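Local atomic coordinates of NAD nucleotidase (Haemophilus influenzae, PDB entry 3ZU0), a protein that degrades NAD to adenosine and nicotinamide riboside, acting as a 5'-nucleotidase and pyrophosphatase with highest activity on 5'-AMP. Residues I153-L158 and K197-S202; K208-A213 and Y247-K252. All coordinates share one frame; numbering follows the deposited sequence.

Interaction 1 (I153-L158 and K197-S202)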
ATOM      1  N   ILE A 153      18.731  -1.795 -18.948  1.00 37.27           N
ATOM      2  CA  ILE A 153      17.315  -2.146 -18.903  1.00 33.75           C
ATOM      3  C   ILE A 153      17.000  -2.628 -17.486  1.00 32.75           C
ATOM      4  O   ILE A 153      17.782  -3.368 -16.902  1.00 35.44           O
ATOM      5  CB  ILE A 153      16.975  -3.277 -19.910  1.00 36.03           C
ATOM      6  CG1 ILE A 153      17.232  -2.817 -21.353  1.00 38.42           C
ATOM      7  CG2 ILE A 153      15.519  -3.715 -19.754  1.00 30.04           C
ATOM      8  CD1 ILE A 153      18.677  -2.829 -21.767  1.00 42.42           C
ATOM      9  N   ALA A 154      15.882  -2.194 -16.917  1.00 28.10           N
ATOM     10  CA  ALA A 154      15.514  -2.650 -15.582  1.00 29.51           C
ATOM     11  C   ALA A 154      14.330  -3.616 -15.641  1.00 29.63           C
ATOM     12  O   ALA A 154      13.438  -3.478 -16.480  1.00 28.47           O
ATOM     13  CB  ALA A 154      15.191  -1.470 -14.665  1.00 25.02           C
ATOM     14  N   ILE A 155      14.333  -4.599 -14.753  1.00 27.99           N
ATOM     15  CA  ILE A 155      13.194  -5.481 -14.612  1.00 25.00           C
ATOM     16  C   ILE A 155      12.775  -5.552 -13.151  1.00 28.14           C
ATOM     17  O   ILE A 155      13.617  -5.740 -12.259  1.00 28.08           O
ATOM     18  CB  ILE A 155      13.483  -6.888 -15.161  1.00 27.19           C
ATOM     19  CG1 ILE A 155      12.250  -7.795 -14.983  1.00 24.97           C
ATOM     20  CG2 ILE A 155      14.727  -7.492 -14.497  1.00 29.27           C
ATOM     21  CD1 ILE A 155      12.297  -9.019 -15.856  1.00 27.89           C
ATOM     22  N   ILE A 156      11.469  -5.385 -12.927  1.00 26.92           N
ATOM     23  CA  ILE A 156      10.864  -5.294 -11.595  1.00 25.88           C
ATOM     24  C   ILE A 156       9.902  -6.471 -11.414  1.00 25.85           C
ATOM     25  O   ILE A 156       9.143  -6.807 -12.329  1.00 25.56           O
ATOM     26  CB  ILE A 156      10.029  -3.985 -11.469  1.00 28.89           C
ATOM     27  CG1 ILE A 156      10.913  -2.749 -11.691  1.00 28.33           C
ATOM     28  CG2 ILE A 156       9.272  -3.922 -10.119  1.00 27.76           C
ATOM     29  CD1 ILE A 156      10.120  -1.461 -12.031  1.00 26.49           C
ATOM     30  N   GLY A 157       9.938  -7.103 -10.249  1.00 24.06           N
ATOM     31  CA  GLY A 157       8.995  -8.176  -9.951  1.00 23.46           C
ATOM     32  C   GLY A 157       7.809  -7.680  -9.155  1.00 24.78           C
ATOM     33  O   GLY A 157       7.932  -6.709  -8.391  1.00 27.35           O
ATOM     34  N   LEU A 158       6.669  -8.358  -9.280  1.00 24.79           N
ATOM     35  CA  LEU A 158       5.455  -7.931  -8.576  1.00 24.79           C
ATOM     36  C   LEU A 158       4.490  -9.098  -8.357  1.00 27.80           C
ATOM     37  O   LEU A 158       4.371  -9.985  -9.206  1.00 26.45           O
ATOM     38  CB  LEU A 158       4.759  -6.826  -9.370  1.00 24.95           C
ATOM     39  CG  LEU A 158       3.813  -5.899  -8.616  1.00 26.56           C
ATOM     40  CD1 LEU A 158       4.617  -5.053  -7.640  1.00 23.92           C
ATOM     41  CD2 LEU A 158       3.034  -5.007  -9.579  1.00 27.79           C
ATOM     42  N   LYS A 197      14.119   2.190 -20.044  1.00 26.64           N
ATOM     43  CA  LYS A 197      13.580   0.935 -20.555  1.00 30.60           C
ATOM     44  C   LYS A 197      13.287   0.012 -19.380  1.00 28.53           C
ATOM     45  O   LYS A 197      14.198  -0.451 -18.714  1.00 27.53           O
ATOM     46  CB  LYS A 197      14.594   0.302 -21.509  1.00 28.04           C
ATOM     47  CG  LYS A 197      14.954   1.239 -22.682  1.00 30.46           C
ATOM     48  CD  LYS A 197      16.242   0.803 -23.414  1.00 35.19           C
ATOM     49  CE  LYS A 197      16.518   1.731 -24.596  1.00 37.56           C
ATOM     50  NZ  LYS A 197      16.805   3.142 -24.178  1.00 39.80           N
ATOM     51  N   ILE A 198      12.010  -0.244 -19.122  1.00 29.13           N
ATOM     52  CA  ILE A 198      11.624  -0.932 -17.897  1.00 27.02           C
ATOM     53  C   ILE A 198      10.605  -2.026 -18.143  1.00 24.51           C
ATOM     54  O   ILE A 198       9.543  -1.787 -18.716  1.00 26.06           O
ATOM     55  CB  ILE A 198      11.059   0.059 -16.854  1.00 29.11           C
ATOM     56  CG1 ILE A 198      12.088   1.153 -16.538  1.00 30.78           C
ATOM     57  CG2 ILE A 198      10.637  -0.680 -15.570  1.00 30.13           C
ATOM     58  CD1 ILE A 198      11.631   2.123 -15.453  1.00 30.64           C
ATOM     59  N   ILE A 199      10.948  -3.232 -17.713  1.00 26.40           N
ATOM     60  CA  ILE A 199      10.069  -4.384 -17.823  1.00 24.82           C
ATOM     61  C   ILE A 199       9.520  -4.726 -16.440  1.00 26.73           C
ATOM     62  O   ILE A 199      10.255  -4.746 -15.447  1.00 26.68           O
ATOM     63  CB  ILE A 199      10.845  -5.619 -18.354  1.00 29.13           C
ATOM     64  CG1 ILE A 199      11.569  -5.283 -19.668  1.00 28.69           C
ATOM     65  CG2 ILE A 199       9.929  -6.832 -18.512  1.00 24.28           C
ATOM     66  CD1 ILE A 199      10.689  -4.707 -20.733  1.00 34.98           C
ATOM     67  N   LEU A 200       8.226  -5.008 -16.382  1.00 26.80           N
ATOM     68  CA  LEU A 200       7.569  -5.405 -15.132  1.00 24.10           C
ATOM     69  C   LEU A 200       7.126  -6.859 -15.282  1.00 24.75           C
ATOM     70  O   LEU A 200       6.352  -7.185 -16.187  1.00 25.66           O
ATOM     71  CB  LEU A 200       6.341  -4.512 -14.878  1.00 24.13           C
ATOM     72  CG  LEU A 200       5.495  -4.779 -13.627  1.00 24.54           C
ATOM     73  CD1 LEU A 200       6.301  -4.518 -12.363  1.00 27.64           C
ATOM     74  CD2 LEU A 200       4.250  -3.880 -13.626  1.00 29.75           C
ATOM     75  N   LEU A 201       7.639  -7.728 -14.425  1.00 21.76           N
ATOM     76  CA  LEU A 201       7.312  -9.140 -14.483  1.00 23.07           C
ATOM     77  C   LEU A 201       6.332  -9.364 -13.345  1.00 25.06           C
ATOM     78  O   LEU A 201       6.719  -9.476 -12.180  1.00 24.91           O
ATOM     79  CB  LEU A 201       8.574  -9.997 -14.292  1.00 27.32           C
ATOM     80  CG  LEU A 201       8.339 -11.511 -14.270  1.00 26.59           C
ATOM     81  CD1 LEU A 201       7.776 -11.940 -15.617  1.00 23.13           C
ATOM     82  CD2 LEU A 201       9.650 -12.247 -13.955  1.00 28.59           C
ATOM     83  N   SER A 202       5.049  -9.393 -13.686  1.00 22.76           N
ATOM     84  CA  SER A 202       4.019  -9.204 -12.693  1.00 23.20           C
ATOM     85  C   SER A 202       3.002 -10.326 -12.626  1.00 23.85           C
ATOM     86  O   SER A 202       2.293 -10.578 -13.605  1.00 22.49           O
ATOM     87  CB  SER A 202       3.283  -7.903 -12.990  1.00 23.75           C
ATOM     88  OG  SER A 202       2.181  -7.760 -12.125  1.00 26.91           O
TER
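Ala154 and Ile156 each use both their N-H and their C=O to bind the segment 197-202, which runs parallel to 153-158. The amide of Leu201 reaches Ile156 O at 2.7 Å, in the shortest bond of the ladder. Ile199 N meets Ala154 O at 2.8 Å and is almost straight, 176° at the hydrogen. In the other direction Ile156 N donates to Ile199 O, and Ala154 N to Lys197 O. The ladder slackens at its C-terminal end, where the bond from Leu158 N to Leu201 O is weak, bent to 133°. Polar ends of side chains turn elsewhere: Lys197 forms a salt bridge with Glu151, and Ser202 OG bonds to Asn209.

Packing follows on both faces. On one, Ile156 touches two residues of the partner strand, one through each branch. Its CD1 touches Ile198 CG2 at 3.7 Å, while its CG2 meets Leu200 CD1 at 3.8 Å. With chi1 at -60°, CG1 swings beside the backbone N, which carries CD1 toward Ile198. On the opposite face, Ile155 CD1 lies 4.2 Å from both Ile199 CG2 and Leu201 CB.

The pair is interior to a mixed sheet of the metallophosphoesterase domain, between strands 143-148 and 221-224. Helix 179-191 links the two parallel strands and covers Ala154, Ile156 and Leu158, a beta-alpha-beta crossover.

Interaction 2 (K208-A213 and Y247-K252)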
ATOM      1  N   LYS A 208      -5.287  -6.210 -13.134  1.00 24.68           N
ATOM      2  CA  LYS A 208      -4.452  -5.231 -12.446  1.00 26.81           C
ATOM      3  C   LYS A 208      -3.281  -4.726 -13.321  1.00 26.93           C
ATOM      4  O   LYS A 208      -2.933  -3.542 -13.276  1.00 24.33           O
ATOM      5  CB  LYS A 208      -3.933  -5.814 -11.137  1.00 22.79           C
ATOM      6  CG  LYS A 208      -2.943  -4.918 -10.422  1.00 27.16           C
ATOM      7  CD  LYS A 208      -3.608  -3.662  -9.928  1.00 25.02           C
ATOM      8  CE  LYS A 208      -4.746  -4.021  -9.000  1.00 30.06           C
ATOM      9  NZ  LYS A 208      -5.387  -2.797  -8.439  1.00 36.55           N
ATOM     10  N   ASN A 209      -2.680  -5.614 -14.109  1.00 24.18           N
ATOM     11  CA  ASN A 209      -1.589  -5.217 -15.005  1.00 23.95           C
ATOM     12  C   ASN A 209      -2.064  -4.255 -16.102  1.00 27.88           C
ATOM     13  O   ASN A 209      -1.319  -3.375 -16.527  1.00 24.59           O
ATOM     14  CB  ASN A 209      -0.909  -6.431 -15.641  1.00 23.84           C
ATOM     15  CG  ASN A 209      -0.024  -7.173 -14.663  1.00 26.51           C
ATOM     16  OD1 ASN A 209       0.283  -6.667 -13.595  1.00 25.60           O
ATOM     17  ND2 ASN A 209       0.411  -8.363 -15.037  1.00 26.50           N
ATOM     18  N   ILE A 210      -3.296  -4.438 -16.562  1.00 25.78           N
ATOM     19  CA  ILE A 210      -3.891  -3.516 -17.525  1.00 26.55           C
ATOM     20  C   ILE A 210      -4.139  -2.161 -16.853  1.00 26.81           C
ATOM     21  O   ILE A 210      -3.932  -1.108 -17.460  1.00 25.92           O
ATOM     22  CB  ILE A 210      -5.212  -4.077 -18.081  1.00 26.38           C
ATOM     23  CG1 ILE A 210      -4.910  -5.162 -19.107  1.00 26.30           C
ATOM     24  CG2 ILE A 210      -6.048  -2.966 -18.722  1.00 29.85           C
ATOM     25  CD1 ILE A 210      -6.120  -5.949 -19.512  1.00 27.76           C
ATOM     26  N   GLU A 211      -4.557  -2.191 -15.586  1.00 27.81           N
ATOM     27  CA  GLU A 211      -4.733  -0.958 -14.819  1.00 29.29           C
ATOM     28  C   GLU A 211      -3.397  -0.247 -14.634  1.00 28.52           C
ATOM     29  O   GLU A 211      -3.320   0.969 -14.778  1.00 28.84           O
ATOM     30  CB  GLU A 211      -5.393  -1.235 -13.465  1.00 29.21           C
ATOM     31  CG  GLU A 211      -5.755   0.014 -12.699  1.00 37.02           C
ATOM     32  CD  GLU A 211      -6.559  -0.275 -11.430  1.00 43.95           C
ATOM     33  OE1 GLU A 211      -6.539  -1.433 -10.954  1.00 38.38           O
ATOM     34  OE2 GLU A 211      -7.212   0.664 -10.914  1.00 48.59           O
ATOM     35  N   ILE A 212      -2.341  -1.001 -14.333  1.00 25.16           N
ATOM     36  CA  ILE A 212      -1.002  -0.418 -14.233  1.00 25.79           C
ATOM     37  C   ILE A 212      -0.542   0.210 -15.555  1.00 27.04           C
ATOM     38  O   ILE A 212      -0.015   1.327 -15.569  1.00 29.75           O
ATOM     39  CB  ILE A 212       0.050  -1.447 -13.754  1.00 26.74           C
ATOM     40  CG1 ILE A 212      -0.182  -1.820 -12.300  1.00 26.97           C
ATOM     41  CG2 ILE A 212       1.455  -0.887 -13.897  1.00 27.87           C
ATOM     42  CD1 ILE A 212       0.588  -3.112 -11.868  1.00 24.06           C
ATOM     43  N   ALA A 213      -0.753  -0.485 -16.671  1.00 25.46           N
ATOM     44  CA  ALA A 213      -0.434   0.091 -17.988  1.00 25.38           C
ATOM     45  C   ALA A 213      -1.156   1.423 -18.230  1.00 27.58           C
ATOM     46  O   ALA A 213      -0.608   2.339 -18.866  1.00 27.39           O
ATOM     47  CB  ALA A 213      -0.779  -0.895 -19.101  1.00 20.62           C
ATOM     48  N   TYR A 247      -2.368 -11.102 -28.674  1.00 25.91           N
ATOM     49  CA  TYR A 247      -1.022 -11.228 -28.128  1.00 26.03           C
ATOM     50  C   TYR A 247      -0.226 -10.106 -28.720  1.00 31.82           C
ATOM     51  O   TYR A 247       0.061 -10.131 -29.916  1.00 31.04           O
ATOM     52  CB  TYR A 247      -0.344 -12.554 -28.472  1.00 25.48           C
ATOM     53  CG  TYR A 247       1.043 -12.661 -27.851  1.00 29.77           C
ATOM     54  CD1 TYR A 247       1.206 -13.114 -26.546  1.00 26.52           C
ATOM     55  CD2 TYR A 247       2.185 -12.304 -28.568  1.00 26.21           C
ATOM     56  CE1 TYR A 247       2.458 -13.212 -25.968  1.00 24.35           C
ATOM     57  CE2 TYR A 247       3.450 -12.403 -27.998  1.00 28.22           C
ATOM     58  CZ  TYR A 247       3.576 -12.854 -26.694  1.00 28.59           C
ATOM     59  OH  TYR A 247       4.829 -12.950 -26.124  1.00 32.01           O
ATOM     60  N   PRO A 248       0.085  -9.108 -27.878  1.00 29.91           N
ATOM     61  CA  PRO A 248       0.423  -8.031 -26.971  1.00 28.70           C
ATOM     62  C   PRO A 248      -0.855  -7.229 -27.016  1.00 31.41           C
ATOM     63  O   PRO A 248      -1.405  -7.076 -28.119  1.00 26.83           O
ATOM     64  CB  PRO A 248       1.561  -7.296 -27.719  1.00 29.47           C
ATOM     65  CG  PRO A 248       1.670  -8.001 -29.019  1.00 24.34           C
ATOM     66  CD  PRO A 248       1.279  -9.343 -28.670  1.00 31.45           C
ATOM     67  N   LEU A 249      -1.361  -6.817 -25.860  1.00 29.29           N
ATOM     68  CA  LEU A 249      -2.293  -5.714 -25.789  1.00 30.18           C
ATOM     69  C   LEU A 249      -1.398  -4.486 -25.823  1.00 29.19           C
ATOM     70  O   LEU A 249      -0.286  -4.529 -25.303  1.00 30.89           O
ATOM     71  CB  LEU A 249      -3.018  -5.773 -24.456  1.00 30.01           C
ATOM     72  CG  LEU A 249      -4.510  -6.101 -24.346  1.00 35.50           C
ATOM     73  CD1 LEU A 249      -5.105  -6.678 -25.620  1.00 34.97           C
ATOM     74  CD2 LEU A 249      -4.733  -7.020 -23.172  1.00 29.57           C
ATOM     75  N   GLU A 250      -1.855  -3.396 -26.431  1.00 29.21           N
ATOM     76  CA  GLU A 250      -1.085  -2.146 -26.441  1.00 31.22           C
ATOM     77  C   GLU A 250      -1.935  -1.000 -25.897  1.00 30.23           C
ATOM     78  O   GLU A 250      -3.017  -0.730 -26.398  1.00 30.14           O
ATOM     79  CB  GLU A 250      -0.539  -1.779 -27.836  1.00 30.33           C
ATOM     80  CG  GLU A 250       0.419  -0.570 -27.781  1.00 33.16           C
ATOM     81  CD  GLU A 250       0.916  -0.047 -29.147  1.00 39.69           C
ATOM     82  OE1 GLU A 250       0.971  -0.806 -30.147  1.00 43.26           O
ATOM     83  OE2 GLU A 250       1.277   1.148 -29.209  1.00 39.68           O
ATOM     84  N   PHE A 251      -1.437  -0.363 -24.843  1.00 30.96           N
ATOM     85  CA  PHE A 251      -2.109   0.759 -24.202  1.00 27.97           C
ATOM     86  C   PHE A 251      -1.209   1.982 -24.293  1.00 29.95           C
ATOM     87  O   PHE A 251      -0.040   1.862 -24.655  1.00 28.92           O
ATOM     88  CB  PHE A 251      -2.372   0.435 -22.712  1.00 27.73           C
ATOM     89  CG  PHE A 251      -3.281  -0.752 -22.506  1.00 30.68           C
ATOM     90  CD1 PHE A 251      -4.657  -0.605 -22.572  1.00 28.43           C
ATOM     91  CD2 PHE A 251      -2.760  -2.022 -22.273  1.00 27.81           C
ATOM     92  CE1 PHE A 251      -5.492  -1.699 -22.402  1.00 29.27           C
ATOM     93  CE2 PHE A 251      -3.588  -3.104 -22.097  1.00 24.46           C
ATOM     94  CZ  PHE A 251      -4.957  -2.945 -22.168  1.00 24.77           C
ATOM     95  N   LYS A 252      -1.762   3.150 -23.966  1.00 29.70           N
ATOM     96  CA  LYS A 252      -0.983   4.363 -23.749  1.00 31.79           C
ATOM     97  C   LYS A 252      -1.049   4.684 -22.258  1.00 28.34           C
ATOM     98  O   LYS A 252      -2.134   4.691 -21.685  1.00 32.69           O
ATOM     99  CB  LYS A 252      -1.573   5.555 -24.540  1.00 32.09           C
ATOM    100  CG  LYS A 252      -1.641   5.356 -26.056  1.00 34.68           C
ATOM    101  CD  LYS A 252      -0.284   4.892 -26.610  1.00 32.25           C
ATOM    102  CE  LYS A 252      -0.313   4.751 -28.128  1.00 39.81           C
ATOM    103  NZ  LYS A 252      -1.139   3.602 -28.570  1.00 41.34           N
TER
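Leu249 is the first residue of 247-252 to meet the helix. Its CD2 touches Ile210 CD1 at 4.1 Å, a light contact between branch ends. The backbone of Leu249 pairs with Val261 in the adjoining strand 258-263.

Glu250 points the other way, and its carboxylate forms a long salt bridge with Lys252, 3.5 Å from OE2 to NZ.

Phe251 carries most of the contact. Its chi1 of -62° sets the ring beside the backbone N, and the ring reaches back along the strand toward Ile210. The far end of the ring fits against both branches of that isoleucine: Phe251 CZ lies 3.6 Å from Ile210 CG2 and 3.8 Å from Ile210 CG1. Nearer the backbone, Phe251 CD2 meets Ala213 CB at 3.9 Å. Both partners approach the ring obliquely. They lie three residues apart, so they form one ridge on the helix.

At Lys252 the side chain leads away, and the helix is approached through the backbone.

The contact is apolar and lies at the surface, away from the zinc site. It is the helix-on-sheet packing of an alpha/beta layered domain. Helix 206-215 lies on the sheet, over strands 221-224 and 258-263, and its Ile210/Ala213 side reaches edge strand 249-252.

How the interactions relate
The two contacts lie in series along the chain, interaction 1 closing before interaction 2 opens, with centres about 14 Å apart. They share one six-stranded mixed sheet: interaction 1 pairs two of its inner strands, and interaction 2 reaches its edge strand 249-252. Helix 206-215 closely follows strand 198-203 and joins them. Its Ile212 packs on Leu158 and Leu200, next to the polar link between Asn209 and Ser202. The helix thus bridges from the inner strands to the sheet edge. The strand ends at His203, a probable zinc ligand, just before the turn into the helix, which places the start of this connection at the metal site.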